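Local coordinates for N-alpha-acetyltransferase 35, NatC auxiliary subunit (Saccharomyces cerevisiae, PDB 6YGA), which serves as the auxiliary subunit of the NatC N-terminal acetyltransferase, which acetylates the N-terminal methionine of the L-A virus Gag protein, at residues 314-317 against 321-324; 344-349 against 353-358; 362-367 against 386-391. All coordinates share one frame; numbering follows the deposited sequence.

Contact 1: residues 314-317 against 321-324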
loop_
_atom_site.group_PDB
_atom_site.type_symbol
_atom_site.label_atom_id
_atom_site.label_comp_id
_atom_site.label_asym_id
_atom_site.label_seq_id
_atom_site.Cartn_x
_atom_site.Cartn_y
_atom_site.Cartn_z
ATOM N N ASP B 314 -4.005 -20.973 -15.034
ATOM C CA ASP B 314 -5.065 -21.793 -15.608
ATOM C C ASP B 314 -4.568 -23.194 -15.951
ATOM O O ASP B 314 -5.364 -24.138 -16.005
ATOM C CB ASP B 314 -5.642 -21.101 -16.845
ATOM C CG ASP B 314 -6.810 -21.852 -17.445
ATOM O OD1 ASP B 314 -7.847 -21.991 -16.761
ATOM O OD2 ASP B 314 -6.694 -22.300 -18.604
ATOM N N LYS B 315 -3.262 -23.352 -16.161
ATOM C CA LYS B 315 -2.672 -24.638 -16.515
ATOM C C LYS B 315 -2.425 -25.540 -15.313
ATOM O O LYS B 315 -1.888 -26.640 -15.486
ATOM C CB LYS B 315 -1.354 -24.416 -17.260
ATOM C CG LYS B 315 -1.509 -23.754 -18.617
ATOM C CD LYS B 315 -0.272 -22.948 -18.978
ATOM C CE LYS B 315 0.996 -23.772 -18.842
ATOM N NZ LYS B 315 2.209 -22.943 -19.081
ATOM N N ALA B 316 -2.792 -25.106 -14.111
ATOM C CA ALA B 316 -2.518 -25.892 -12.918
ATOM C C ALA B 316 -3.369 -27.154 -12.894
ATOM O O ALA B 316 -4.556 -27.133 -13.232
ATOM C CB ALA B 316 -2.776 -25.062 -11.663
ATOM N N GLU B 317 -2.748 -28.261 -12.496
ATOM C CA GLU B 317 -3.420 -29.548 -12.409
ATOM C C GLU B 317 -3.520 -30.069 -10.983
ATOM O O GLU B 317 -3.997 -31.191 -10.782
ATOM C CB GLU B 317 -2.702 -30.581 -13.288
ATOM C CG GLU B 317 -3.012 -30.472 -14.777
ATOM C CD GLU B 317 -4.485 -30.680 -15.089
ATOM O OE1 GLU B 317 -5.138 -29.724 -15.558
ATOM O OE2 GLU B 317 -4.992 -31.799 -14.861
ATOM N N GLU B 321 0.181 -26.850 -7.237
ATOM C CA GLU B 321 0.651 -25.976 -8.307
ATOM C C GLU B 321 0.055 -24.576 -8.184
ATOM O O GLU B 321 0.742 -23.583 -8.448
ATOM C CB GLU B 321 0.337 -26.597 -9.668
ATOM C CG GLU B 321 1.262 -27.760 -10.020
ATOM C CD GLU B 321 0.943 -28.390 -11.363
ATOM O OE1 GLU B 321 -0.120 -28.070 -11.933
ATOM O OE2 GLU B 321 1.757 -29.206 -11.850
ATOM N N THR B 322 -1.217 -24.473 -7.782
ATOM C CA THR B 322 -1.790 -23.157 -7.504
ATOM C C THR B 322 -1.163 -22.538 -6.261
ATOM O O THR B 322 -0.882 -21.334 -6.234
ATOM C CB THR B 322 -3.308 -23.252 -7.330
ATOM O OG1 THR B 322 -3.617 -24.153 -6.258
ATOM C CG2 THR B 322 -3.970 -23.736 -8.606
ATOM N N TYR B 323 -0.942 -23.347 -5.222
ATOM C CA TYR B 323 -0.369 -22.836 -3.981
ATOM C C TYR B 323 1.008 -22.226 -4.224
ATOM O O TYR B 323 1.290 -21.104 -3.785
ATOM C CB TYR B 323 -0.306 -23.965 -2.948
ATOM C CG TYR B 323 0.347 -23.617 -1.628
ATOM C CD1 TYR B 323 -0.387 -23.059 -0.588
ATOM C CD2 TYR B 323 1.692 -23.878 -1.413
ATOM C CE1 TYR B 323 0.209 -22.752 0.624
ATOM C CE2 TYR B 323 2.296 -23.577 -0.208
ATOM C CZ TYR B 323 1.552 -23.015 0.806
ATOM O OH TYR B 323 2.160 -22.716 2.004
ATOM N N GLN B 324 1.871 -22.943 -4.947
ATOM C CA GLN B 324 3.203 -22.423 -5.248
ATOM C C GLN B 324 3.151 -21.272 -6.244
ATOM O O GLN B 324 4.025 -20.396 -6.220
ATOM C CB GLN B 324 4.098 -23.546 -5.772
ATOM C CG GLN B 324 4.396 -24.633 -4.746
ATOM C CD GLN B 324 5.475 -24.233 -3.750
ATOM O OE1 GLN B 324 5.458 -23.130 -3.203
ATOM N NE2 GLN B 324 6.423 -25.133 -3.515
#

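Contact 2: residues 344-349 against 353-358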
loop_
_atom_site.group_PDB
_atom_site.type_symbol
_atom_site.label_atom_id
_atom_site.label_comp_id
_atom_site.label_asym_id
_atom_site.label_seq_id
_atom_site.Cartn_x
_atom_site.Cartn_y
_atom_site.Cartn_z
ATOM N N PRO B 344 -6.985 -12.540 -8.759
ATOM C CA PRO B 344 -8.106 -13.092 -7.978
ATOM C C PRO B 344 -9.395 -13.210 -8.773
ATOM O O PRO B 344 -10.157 -14.159 -8.553
ATOM C CB PRO B 344 -8.237 -12.106 -6.807
ATOM C CG PRO B 344 -6.903 -11.457 -6.710
ATOM C CD PRO B 344 -6.467 -11.310 -8.134
ATOM N N LEU B 345 -9.658 -12.285 -9.699
ATOM C CA LEU B 345 -10.861 -12.388 -10.521
ATOM C C LEU B 345 -10.747 -13.513 -11.541
ATOM O O LEU B 345 -11.746 -14.175 -11.847
ATOM C CB LEU B 345 -11.130 -11.058 -11.224
ATOM C CG LEU B 345 -11.349 -9.882 -10.274
ATOM C CD1 LEU B 345 -11.473 -8.574 -11.041
ATOM C CD2 LEU B 345 -12.584 -10.139 -9.429
ATOM N N PHE B 346 -9.545 -13.737 -12.073
ATOM C CA PHE B 346 -9.299 -14.851 -12.979
ATOM C C PHE B 346 -9.259 -16.182 -12.238
ATOM O O PHE B 346 -9.645 -17.214 -12.798
ATOM C CB PHE B 346 -7.982 -14.615 -13.724
ATOM C CG PHE B 346 -7.680 -15.638 -14.781
ATOM C CD1 PHE B 346 -8.187 -15.497 -16.059
ATOM C CD2 PHE B 346 -6.868 -16.726 -14.503
ATOM C CE1 PHE B 346 -7.909 -16.428 -17.039
ATOM C CE2 PHE B 346 -6.584 -17.662 -15.478
ATOM C CZ PHE B 346 -7.107 -17.511 -16.749
ATOM N N PHE B 347 -8.807 -16.171 -10.984
ATOM C CA PHE B 347 -8.681 -17.396 -10.200
ATOM C C PHE B 347 -10.015 -17.798 -9.581
ATOM O O PHE B 347 -10.379 -18.979 -9.598
ATOM C CB PHE B 347 -7.613 -17.197 -9.122
ATOM C CG PHE B 347 -7.208 -18.456 -8.415
ATOM C CD1 PHE B 347 -6.495 -19.443 -9.076
ATOM C CD2 PHE B 347 -7.510 -18.637 -7.075
ATOM C CE1 PHE B 347 -6.113 -20.600 -8.417
ATOM C CE2 PHE B 347 -7.129 -19.789 -6.413
ATOM C CZ PHE B 347 -6.429 -20.771 -7.085
ATOM N N ILE B 348 -10.751 -16.833 -9.038
ATOM C CA ILE B 348 -12.056 -17.053 -8.424
ATOM C C ILE B 348 -13.086 -16.424 -9.349
ATOM O O ILE B 348 -13.175 -15.192 -9.442
ATOM C CB ILE B 348 -12.124 -16.451 -7.016
ATOM C CG1 ILE B 348 -10.957 -16.967 -6.171
ATOM C CG2 ILE B 348 -13.456 -16.761 -6.358
ATOM C CD1 ILE B 348 -10.871 -16.344 -4.797
ATOM N N ARG B 349 -13.876 -17.258 -10.022
ATOM C CA ARG B 349 -14.613 -16.843 -11.205
ATOM C C ARG B 349 -16.094 -16.598 -10.901
ATOM O O ARG B 349 -16.554 -16.693 -9.760
ATOM C CB ARG B 349 -14.432 -17.881 -12.312
ATOM C CG ARG B 349 -12.991 -17.999 -12.776
ATOM C CD ARG B 349 -12.845 -18.890 -13.992
ATOM N NE ARG B 349 -11.467 -18.876 -14.470
ATOM C CZ ARG B 349 -11.014 -19.591 -15.495
ATOM N NH1 ARG B 349 -11.829 -20.393 -16.168
ATOM N NH2 ARG B 349 -9.739 -19.500 -15.847
ATOM N N THR B 353 -16.649 -20.821 -8.850
ATOM C CA THR B 353 -15.701 -21.909 -9.022
ATOM C C THR B 353 -14.284 -21.354 -9.006
ATOM O O THR B 353 -14.058 -20.161 -9.225
ATOM C CB THR B 353 -15.934 -22.675 -10.334
ATOM O OG1 THR B 353 -15.608 -21.833 -11.447
ATOM C CG2 THR B 353 -17.382 -23.129 -10.451
ATOM N N VAL B 354 -13.329 -22.233 -8.736
ATOM C CA VAL B 354 -11.913 -21.902 -8.820
ATOM C C VAL B 354 -11.418 -22.362 -10.182
ATOM O O VAL B 354 -11.432 -23.563 -10.480
ATOM C CB VAL B 354 -11.110 -22.552 -7.683
ATOM C CG1 VAL B 354 -9.629 -22.255 -7.841
ATOM C CG2 VAL B 354 -11.611 -22.058 -6.339
ATOM N N LEU B 355 -11.014 -21.404 -11.018
ATOM C CA LEU B 355 -10.485 -21.660 -12.357
ATOM C C LEU B 355 -11.471 -22.409 -13.248
ATOM O O LEU B 355 -11.067 -23.040 -14.227
ATOM C CB LEU B 355 -9.159 -22.427 -12.290
ATOM C CG LEU B 355 -8.016 -21.701 -11.584
ATOM C CD1 LEU B 355 -6.805 -22.609 -11.455
ATOM C CD2 LEU B 355 -7.667 -20.435 -12.348
ATOM N N GLY B 356 -12.763 -22.353 -12.925
ATOM C CA GLY B 356 -13.762 -23.108 -13.653
ATOM C C GLY B 356 -13.637 -24.609 -13.542
ATOM O O GLY B 356 -14.264 -25.327 -14.324
ATOM N N LYS B 357 -12.848 -25.109 -12.594
ATOM C CA LYS B 357 -12.590 -26.537 -12.463
ATOM C C LYS B 357 -13.216 -27.140 -11.216
ATOM O O LYS B 357 -13.831 -28.207 -11.291
ATOM C CB LYS B 357 -11.075 -26.798 -12.459
ATOM C CG LYS B 357 -10.350 -26.324 -13.712
ATOM C CD LYS B 357 -8.845 -26.556 -13.603
ATOM C CE LYS B 357 -8.114 -26.150 -14.876
ATOM N NZ LYS B 357 -8.332 -24.713 -15.190
ATOM N N PHE B 358 -13.063 -26.486 -10.066
ATOM C CA PHE B 358 -13.542 -27.005 -8.797
ATOM C C PHE B 358 -14.417 -25.973 -8.105
ATOM O O PHE B 358 -14.329 -24.770 -8.364
ATOM C CB PHE B 358 -12.384 -27.371 -7.864
ATOM C CG PHE B 358 -11.162 -27.872 -8.573
ATOM C CD1 PHE B 358 -11.027 -29.213 -8.886
ATOM C CD2 PHE B 358 -10.137 -27.001 -8.910
ATOM C CE1 PHE B 358 -9.897 -29.677 -9.530
ATOM C CE2 PHE B 358 -9.006 -27.459 -9.553
ATOM C CZ PHE B 358 -8.884 -28.798 -9.862
#

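Contact 3: residues 362-367 against 386-391. With EDO (1,2-ethanediol), chain C; EDO (1,2-ethanediol), chain D.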
loop_
_atom_site.group_PDB
_atom_site.type_symbol
_atom_site.label_atom_id
_atom_site.label_comp_id
_atom_site.label_asym_id
_atom_site.label_seq_id
_atom_site.Cartn_x
_atom_site.Cartn_y
_atom_site.Cartn_z
ATOM N N GLN B 362 -14.394 -28.248 -2.841
ATOM C CA GLN B 362 -13.539 -29.202 -3.541
ATOM C C GLN B 362 -12.101 -28.708 -3.600
ATOM O O GLN B 362 -11.158 -29.483 -3.401
ATOM C CB GLN B 362 -14.070 -29.455 -4.952
ATOM C CG GLN B 362 -15.352 -30.258 -5.011
ATOM C CD GLN B 362 -15.861 -30.414 -6.427
ATOM O OE1 GLN B 362 -15.325 -29.815 -7.361
ATOM N NE2 GLN B 362 -16.901 -31.220 -6.597
ATOM N N PHE B 363 -11.918 -27.415 -3.870
ATOM C CA PHE B 363 -10.581 -26.834 -3.922
ATOM C C PHE B 363 -9.894 -26.908 -2.564
ATOM O O PHE B 363 -8.694 -27.198 -2.480
ATOM C CB PHE B 363 -10.683 -25.388 -4.408
ATOM C CG PHE B 363 -9.364 -24.721 -4.640
ATOM C CD1 PHE B 363 -8.524 -25.147 -5.656
ATOM C CD2 PHE B 363 -8.978 -23.641 -3.865
ATOM C CE1 PHE B 363 -7.313 -24.521 -5.879
ATOM C CE2 PHE B 363 -7.772 -23.008 -4.086
ATOM C CZ PHE B 363 -6.938 -23.450 -5.095
ATOM N N TYR B 364 -10.642 -26.655 -1.487
ATOM C CA TYR B 364 -10.070 -26.734 -0.147
ATOM C C TYR B 364 -9.697 -28.167 0.209
ATOM O O TYR B 364 -8.612 -28.421 0.745
ATOM C CB TYR B 364 -11.054 -26.165 0.876
ATOM C CG TYR B 364 -10.744 -26.549 2.307
ATOM C CD1 TYR B 364 -9.791 -25.858 3.042
ATOM C CD2 TYR B 364 -11.416 -27.599 2.925
ATOM C CE1 TYR B 364 -9.508 -26.206 4.346
ATOM C CE2 TYR B 364 -11.138 -27.954 4.232
ATOM C CZ TYR B 364 -10.184 -27.253 4.939
ATOM O OH TYR B 364 -9.903 -27.598 6.242
ATOM N N LEU B 365 -10.588 -29.120 -0.078
ATOM C CA LEU B 365 -10.309 -30.513 0.253
ATOM C C LEU B 365 -9.117 -31.052 -0.530
ATOM O O LEU B 365 -8.442 -31.978 -0.069
ATOM C CB LEU B 365 -11.550 -31.366 0.005
ATOM C CG LEU B 365 -12.741 -31.075 0.921
ATOM C CD1 LEU B 365 -13.934 -31.909 0.499
ATOM C CD2 LEU B 365 -12.382 -31.350 2.374
ATOM N N LEU B 366 -8.840 -30.486 -1.710
ATOM C CA LEU B 366 -7.649 -30.884 -2.452
ATOM C C LEU B 366 -6.380 -30.500 -1.703
ATOM O O LEU B 366 -5.404 -31.259 -1.693
ATOM C CB LEU B 366 -7.658 -30.257 -3.845
ATOM C CG LEU B 366 -8.309 -31.072 -4.962
ATOM C CD1 LEU B 366 -8.415 -30.236 -6.223
ATOM C CD2 LEU B 366 -7.511 -32.343 -5.226
ATOM N N HIS B 367 -6.371 -29.322 -1.072
ATOM C CA HIS B 367 -5.209 -28.923 -0.287
ATOM C C HIS B 367 -4.993 -29.870 0.885
ATOM O O HIS B 367 -3.861 -30.290 1.153
ATOM C CB HIS B 367 -5.367 -27.487 0.212
ATOM C CG HIS B 367 -5.249 -26.456 -0.866
ATOM N ND1 HIS B 367 -6.208 -26.289 -1.842
ATOM C CD2 HIS B 367 -4.286 -25.541 -1.124
ATOM C CE1 HIS B 367 -5.841 -25.315 -2.654
ATOM N NE2 HIS B 367 -4.678 -24.845 -2.242
ATOM N N GLU B 386 -20.271 -26.647 7.761
ATOM C CA GLU B 386 -20.017 -25.244 8.074
ATOM C C GLU B 386 -18.534 -24.983 8.314
ATOM O O GLU B 386 -18.001 -23.960 7.868
ATOM C CB GLU B 386 -20.841 -24.820 9.290
ATOM C CG GLU B 386 -22.332 -24.689 9.015
ATOM C CD GLU B 386 -22.660 -23.517 8.106
ATOM O OE1 GLU B 386 -22.082 -22.426 8.297
ATOM O OE2 GLU B 386 -23.498 -23.685 7.197
ATOM N N LEU B 387 -17.853 -25.889 9.024
ATOM C CA LEU B 387 -16.422 -25.716 9.261
ATOM C C LEU B 387 -15.639 -25.754 7.956
ATOM O O LEU B 387 -14.692 -24.982 7.768
ATOM C CB LEU B 387 -15.911 -26.788 10.224
ATOM C CG LEU B 387 -15.951 -26.440 11.713
ATOM C CD1 LEU B 387 -15.513 -27.627 12.558
ATOM C CD2 LEU B 387 -15.063 -25.236 11.978
ATOM N N ILE B 388 -16.021 -26.646 7.040
ATOM C CA ILE B 388 -15.339 -26.717 5.753
ATOM C C ILE B 388 -15.668 -25.491 4.909
ATOM O O ILE B 388 -14.811 -24.974 4.184
ATOM C CB ILE B 388 -15.702 -28.031 5.035
ATOM C CG1 ILE B 388 -15.154 -29.224 5.821
ATOM C CG2 ILE B 388 -15.171 -28.037 3.606
ATOM C CD1 ILE B 388 -15.601 -30.571 5.289
ATOM N N GLN B 389 -16.904 -24.996 5.005
ATOM C CA GLN B 389 -17.287 -23.793 4.271
ATOM C C GLN B 389 -16.472 -22.592 4.734
ATOM O O GLN B 389 -15.975 -21.808 3.916
ATOM C CB GLN B 389 -18.783 -23.529 4.454
ATOM C CG GLN B 389 -19.410 -22.677 3.364
ATOM C CD GLN B 389 -19.872 -23.503 2.178
ATOM O OE1 GLN B 389 -20.479 -24.562 2.344
ATOM N NE2 GLN B 389 -19.584 -23.023 0.973
ATOM N N GLU B 390 -16.330 -22.434 6.052
ATOM C CA GLU B 390 -15.510 -21.359 6.598
ATOM C C GLU B 390 -14.043 -21.545 6.235
ATOM O O GLU B 390 -13.358 -20.576 5.885
ATOM C CB GLU B 390 -15.684 -21.293 8.117
ATOM C CG GLU B 390 -14.787 -20.286 8.830
ATOM C CD GLU B 390 -15.381 -18.891 8.883
ATOM O OE1 GLU B 390 -16.099 -18.506 7.936
ATOM O OE2 GLU B 390 -15.131 -18.178 9.878
ATOM N N SER B 391 -13.542 -22.779 6.310
ATOM C CA SER B 391 -12.146 -23.022 5.961
ATOM C C SER B 391 -11.888 -22.726 4.490
ATOM O O SER B 391 -10.839 -22.175 4.138
ATOM C CB SER B 391 -11.763 -24.460 6.302
ATOM O OG SER B 391 -11.959 -24.730 7.680
HETATM C C1 EDO C . -10.413 -33.287 -2.839
HETATM O O1 EDO C . -11.166 -32.814 -3.962
HETATM C C2 EDO C . -10.610 -34.786 -2.645
HETATM O O2 EDO C . -10.155 -35.143 -1.336
HETATM C C1 EDO D . -1.389 -27.655 0.049
HETATM O O1 EDO D . -1.304 -28.794 0.914
HETATM C C2 EDO D . -1.169 -26.379 0.852
HETATM O O2 EDO D . -2.179 -26.259 1.862
#

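Contact 1: residues 314-317 against 321-324
Glu321 OE1 accepts the backbone N-H of Glu317 at 2.7 Å from N to OE1, in a bond that is almost perfectly straight (176° at the hydrogen). The donor comes in nearly along the C-O axis of the carboxylate, so this oxygen faces the loop end-on. Its reach follows from the torsions: CG stands beside the backbone N, opposite the carbonyl carbon (chi1 -75°), and the chain then runs extended (chi2 179°), carrying the carboxylate away from the helix and back to the residues that precede it. The other oxygen, OE2, forms a salt bridge with Arg665 NE, and Arg665 NH2 in turn donates to Lys315 O. One arginine therefore ties together both sides of the contact, and its positive charge probably stabilises the ionised form of Glu321.

Here a loop that follows helix 298-311 enters helix 319-328, within the region related to TPR repeats. At this entrance Ser318 OG makes a weak hydrogen bond with Glu321 N, and the glutamate carboxylate returns to the N-H of Glu317, just ahead of that serine.

Beside the polar bond lies an apolar seam. The methyl of Ala316 points at the helix and meets Thr322 CG2 at 3.5 Å, while its distance to Glu321 CB is 4.0 Å; Ala316 CA also lies 3.4 Å from Glu321 OE1. Thr322 divides its branches between two tasks: CG2 packs on the alanine, whereas OG1 hydrogen-bonds with Ala319 O and with Tyr399 OH. Glu317 contributes its CB, 3.8 Å from Glu321 OE1, and then bends at chi2 so that its own carboxylate leads away, with 6.4 Å separating Glu317 OE1 from Glu321 OE1.

Contact 2: residues 344-349 against 353-358
The guanidinium of Arg349 lies flat against the peptide that leaves Leu355, the carbonyl carbon C of Leu355 sitting 3.4 Å above the guanidinium plane and offset toward its rim. Leu355 O is thus met over a face: it is close to Arg349 NH1, but the angle is too poor for a hydrogen bond. What fixes the rotation of the group is a bond in its own plane, from Arg349 NE to Phe346 O at 3.0 Å and 172°. An extended chain from CG to NE puts it there, and NH2 then comes over one face of the Phe346 ring. Beyond the two segments, Tyr240 makes a cation-pi contact with the same arginine, while Asp314 offers it a long, weak ion pair.

The backbones meet as a single antiparallel bridge at the exit of helix 337-347. Ile348, the first residue to leave helical geometry, faces Val354 as a non-hydrogen-bonded pair, flanked by Arg349 N to Thr353 O (3.0 Å) and Leu355 N to Phe347 O (2.9 Å). The returning chain then turns tightly: Leu355 and Gly356 both have positive phi, as in a type I' turn, closed by Lys357 N to Val354 O, and Lys357 with Phe358 opposite Val354 forms a classic beta bulge.

Phe347 fills the apolar side of this junction. Val354 CG1, anti to its own backbone N (chi1 177°), makes a CH-pi contact over one ring face, 3.9 Å from the Phe347 centroid and 21° off the normal. Leu355 meets the ring obliquely, its CD2 lying 3.6 Å from Phe347 CD1, and the same methyl reaches on to Phe346 CE2 at 4.3 Å. Tyr399 of helix 386-402 stacks on the Phe347 ring.

Contact 3: residues 362-367 against 386-391
Tyr364 aims its CB at helix 386-402, and with CG anti to the backbone N (chi1 163°) the ring reaches into the crossing of the two helices. Along one side of the ring, CD2 meets Ile388 CG2 at 3.8 Å; the two side chains cross at about a right angle. Along the other, CD1 approaches the Ser391 carbonyl group, and CE1 comes to 3.5 Å from Ser391 CB, which lies over one ring face. Nearer the tip, CZ touches the same CB, and OH ends 3.6 Å from it. Ser391 OG turns instead to its own helix, donating to Leu387 O at 2.7 Å; that oxygen also accepts Ser391 N, the two donors coming from opposite faces of its plane.

This is nearly orthogonal helix-helix packing: the axes of the two short segments approach to 9.7 Å at 87°. Ser391, a small residue, probably allows the ring to settle against its CB. Trp438 of helix 433-456 meets the Tyr364 ring edge-to-face. Alongside, Leu365 CD2 comes to 4.4 Å from Ile388 CD1, and Tyr435 touches both of these side chains.

The three contacts follow one another along the chain and converge on a shared interior. Contacts 1 and 2 have centres about 11 Å apart and are joined by a salt bridge, Asp314 OD1 to Lys357 NZ at 3.2 Å, and by Thr322 CG2 packing on Phe347 CE1. From contact 2 to contact 3, about 15 Å between centres, the link is aromatic: Phe347 CZ lies 3.4 Å from Phe363 CZ. Contacts 1 and 3 are about 17 Å apart between centres, yet Thr322 OG1 lies 3.6 Å from Phe363 CZ; His367 NE2 is hydrogen-bonded to Tyr399 OH. No other subunit touches any of the segments, and the ethanediol molecules beside contact 3 probably come from the crystallisation liquor.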